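Local coordinates for protein transcription activator HlyU (Vibrio vulnificus, PDB 3JTH) that probably binds DNA as a dimeric winged-helix regulator of the ArsR family and activates transcription of target genes, at residues A[27-32]-A[64-69]. Sequence-based numbering, arbitrary orientation.
Sequences QILCML and GLVTTR
Val66 has CG1 anti to its backbone N (chi1 172°), which puts CG2 anti to the carbonyl carbon and turns it toward Leu29 of helix 23-31 and Leu32 just after its end. Leu29 carries its CG beside the backbone N (chi1 -70°); its CB points neither at the strand nor away from it, and the branch beyond swings the CD2 methyl over to the valine. That methyl lies 3.8 Å from Val66 CG2, the two side chains meeting at a slant. The same CD2 also grazes Leu65, at 4.2 Å from its CB, so one leucine branch serves two consecutive residues.

Leu32, the first residue past the helix, has its CB directed toward the strand; its side chain meets the valine at about a right angle. Its CD1 methyl touches both branches of Val66, at 3.8 Å from CG2 and 3.9 Å from CG1. Val66 CG2 is therefore held by methyls of two leucines three residues apart. The contact is wholly apolar and all four residues are buried.

Leu79 of strand 76-79 packs against both Leu29 and Leu32, while Val84 of helix 82-94 touches Leu29 and Leu65, which extends the hydrophobic layer beyond the two segments. At the start of 64-69, Gly64 is the C-prime residue of a Schellman motif closing helix 50-62; the chain turns there and delivers Leu65 and Val66 to the core. Backbone hydrogen bonds then pair Thr67 with Thr78 and Arg69 with Tyr76, forming the antiparallel hairpin. This seating of the wing's first strand on a core helix belongs to the winged helix-turn-helix fold of ArsR-family regulators.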
ATOM      1  N   GLN A  27       8.620  -8.571  -1.185  1.00 27.27           N
ATOM      2  CA  GLN A  27       9.601  -9.380  -0.479  1.00 27.98           C
ATOM      3  C   GLN A  27      10.986  -8.773  -0.672  1.00 26.89           C
ATOM      4  O   GLN A  27      11.781  -8.697   0.258  1.00 24.97           O
ATOM      5  CB  GLN A  27       9.564 -10.819  -0.995  1.00 26.42           C
ATOM      6  CG  GLN A  27       8.250 -11.524  -0.692  1.00 28.40           C
ATOM      7  CD  GLN A  27       8.180 -12.931  -1.280  1.00 31.45           C
ATOM      8  OE1 GLN A  27       7.113 -13.548  -1.313  1.00 31.51           O
ATOM      9  NE2 GLN A  27       9.316 -13.438  -1.743  1.00 29.00           N
ATOM     10  N   ILE A  28      11.257  -8.331  -1.893  1.00 26.73           N
ATOM     11  CA  ILE A  28      12.535  -7.720  -2.218  1.00 26.14           C
ATOM     12  C   ILE A  28      12.680  -6.398  -1.471  1.00 27.11           C
ATOM     13  O   ILE A  28      13.721  -6.118  -0.882  1.00 27.77           O
ATOM     14  CB  ILE A  28      12.653  -7.455  -3.729  1.00 24.31           C
ATOM     15  CG1 ILE A  28      12.761  -8.787  -4.480  1.00 26.51           C
ATOM     16  CG2 ILE A  28      13.849  -6.559  -4.000  1.00 25.66           C
ATOM     17  CD1 ILE A  28      12.573  -8.653  -5.983  1.00 27.53           C
ATOM     18  N   LEU A  29      11.636  -5.581  -1.506  1.00 23.43           N
ATOM     19  CA  LEU A  29      11.685  -4.300  -0.816  1.00 23.80           C
ATOM     20  C   LEU A  29      11.896  -4.502   0.687  1.00 24.81           C
ATOM     21  O   LEU A  29      12.680  -3.786   1.312  1.00 26.34           O
ATOM     22  CB  LEU A  29      10.390  -3.538  -1.069  1.00 23.13           C
ATOM     23  CG  LEU A  29      10.232  -3.024  -2.507  1.00 24.36           C
ATOM     24  CD1 LEU A  29       8.809  -2.536  -2.724  1.00 22.23           C
ATOM     25  CD2 LEU A  29      11.249  -1.921  -2.763  1.00 23.87           C
ATOM     26  N   CYS A  30      11.197  -5.481   1.258  1.00 23.03           N
ATOM     27  CA  CYS A  30      11.306  -5.764   2.682  1.00 24.13           C
ATOM     28  C   CYS A  30      12.731  -6.187   3.038  1.00 28.33           C
ATOM     29  O   CYS A  30      13.266  -5.773   4.069  1.00 29.79           O
ATOM     30  CB  CYS A  30      10.310  -6.863   3.069  1.00 29.61           C
ATOM     31  SG  CYS A  30       8.582  -6.470   2.661  1.00 38.64           S
HETATM   32  N   MSE A  31      13.342  -7.000   2.176  1.00 27.79           N
HETATM   33  CA  MSE A  31      14.700  -7.483   2.385  1.00 30.77           C
HETATM   34  C   MSE A  31      15.726  -6.369   2.345  1.00 30.37           C
HETATM   35  O   MSE A  31      16.797  -6.481   2.956  1.00 30.50           O
HETATM   36  CB  MSE A  31      15.066  -8.524   1.323  1.00 49.21           C
HETATM   37  CG  MSE A  31      14.453  -9.889   1.546  1.00 59.23           C
HETATM   38 SE   MSE A  31      14.938 -10.610   3.277  1.00 78.27          SE
HETATM   39  CE  MSE A  31      16.839 -10.814   2.978  1.00 68.54           C
ATOM     40  N   LEU A  32      15.409  -5.303   1.613  1.00 30.84           N
ATOM     41  CA  LEU A  32      16.326  -4.174   1.485  1.00 30.99           C
ATOM     42  C   LEU A  32      16.116  -3.153   2.580  1.00 31.23           C
ATOM     43  O   LEU A  32      16.712  -2.081   2.549  1.00 32.00           O
ATOM     44  CB  LEU A  32      16.182  -3.497   0.108  1.00 22.57           C
ATOM     45  CG  LEU A  32      16.474  -4.456  -1.053  1.00 24.73           C
ATOM     46  CD1 LEU A  32      16.350  -3.761  -2.402  1.00 23.51           C
ATOM     47  CD2 LEU A  32      17.873  -5.012  -0.864  1.00 26.29           C
ATOM     48  N   GLY A  64      11.840   3.655  -9.608  1.00 54.48           N
ATOM     49  CA  GLY A  64      12.720   4.350  -8.686  1.00 52.98           C
ATOM     50  C   GLY A  64      12.567   3.997  -7.221  1.00 51.09           C
ATOM     51  O   GLY A  64      12.725   4.867  -6.366  1.00 52.43           O
ATOM     52  N   LEU A  65      12.261   2.738  -6.918  1.00 45.00           N
ATOM     53  CA  LEU A  65      12.105   2.315  -5.526  1.00 42.98           C
ATOM     54  C   LEU A  65      13.384   1.687  -4.969  1.00 40.80           C
ATOM     55  O   LEU A  65      13.522   1.511  -3.759  1.00 40.91           O
ATOM     56  CB  LEU A  65      10.941   1.324  -5.387  1.00 46.72           C
ATOM     57  CG  LEU A  65       9.521   1.873  -5.576  1.00 47.28           C
ATOM     58  CD1 LEU A  65       8.505   0.772  -5.317  1.00 46.83           C
ATOM     59  CD2 LEU A  65       9.281   3.039  -4.628  1.00 45.95           C
ATOM     60  N   VAL A  66      14.313   1.357  -5.855  1.00 37.39           N
ATOM     61  CA  VAL A  66      15.576   0.749  -5.459  1.00 36.81           C
ATOM     62  C   VAL A  66      16.700   1.321  -6.304  1.00 37.13           C
ATOM     63  O   VAL A  66      16.474   1.709  -7.447  1.00 37.77           O
ATOM     64  CB  VAL A  66      15.534  -0.787  -5.657  1.00 41.09           C
ATOM     65  CG1 VAL A  66      16.911  -1.390  -5.443  1.00 41.33           C
ATOM     66  CG2 VAL A  66      14.536  -1.407  -4.690  1.00 38.10           C
ATOM     67  N   THR A  67      17.903   1.393  -5.738  1.00 34.54           N
ATOM     68  CA  THR A  67      19.062   1.906  -6.463  1.00 36.43           C
ATOM     69  C   THR A  67      20.184   0.890  -6.373  1.00 36.87           C
ATOM     70  O   THR A  67      20.050  -0.134  -5.708  1.00 34.38           O
ATOM     71  CB  THR A  67      19.588   3.234  -5.884  1.00 54.70           C
ATOM     72  OG1 THR A  67      18.547   3.895  -5.163  1.00 58.05           O
ATOM     73  CG2 THR A  67      20.039   4.142  -7.008  1.00 53.40           C
ATOM     74  N   THR A  68      21.296   1.175  -7.035  1.00 40.61           N
ATOM     75  CA  THR A  68      22.425   0.260  -7.016  1.00 45.01           C
ATOM     76  C   THR A  68      23.710   0.954  -6.591  1.00 50.03           C
ATOM     77  O   THR A  68      23.768   2.188  -6.512  1.00 48.82           O
ATOM     78  CB  THR A  68      22.646  -0.380  -8.402  1.00 39.60           C
ATOM     79  OG1 THR A  68      22.796   0.649  -9.385  1.00 37.31           O
ATOM     80  CG2 THR A  68      21.463  -1.254  -8.783  1.00 38.59           C
ATOM     81  N   ARG A  69      24.724   0.134  -6.319  1.00 54.92           N
ATOM     82  CA  ARG A  69      26.057   0.570  -5.898  1.00 61.99           C
ATOM     83  C   ARG A  69      26.975  -0.591  -6.297  1.00 65.08           C
ATOM     84  O   ARG A  69      26.952  -1.651  -5.668  1.00 65.43           O
ATOM     85  CB  ARG A  69      26.078   0.786  -4.379  1.00 89.36           C
ATOM     86  CG  ARG A  69      27.282   1.548  -3.839  1.00 93.67           C
ATOM     87  CD  ARG A  69      28.221   0.638  -3.060  1.00 97.76           C
ATOM     88  NE  ARG A  69      29.356   0.185  -3.861  1.00101.64           N
ATOM     89  CZ  ARG A  69      30.357   0.972  -4.247  1.00102.73           C
ATOM     90  NH1 ARG A  69      30.369   2.255  -3.904  1.00103.21           N
ATOM     91  NH2 ARG A  69      31.350   0.481  -4.976  1.00102.38           N
TER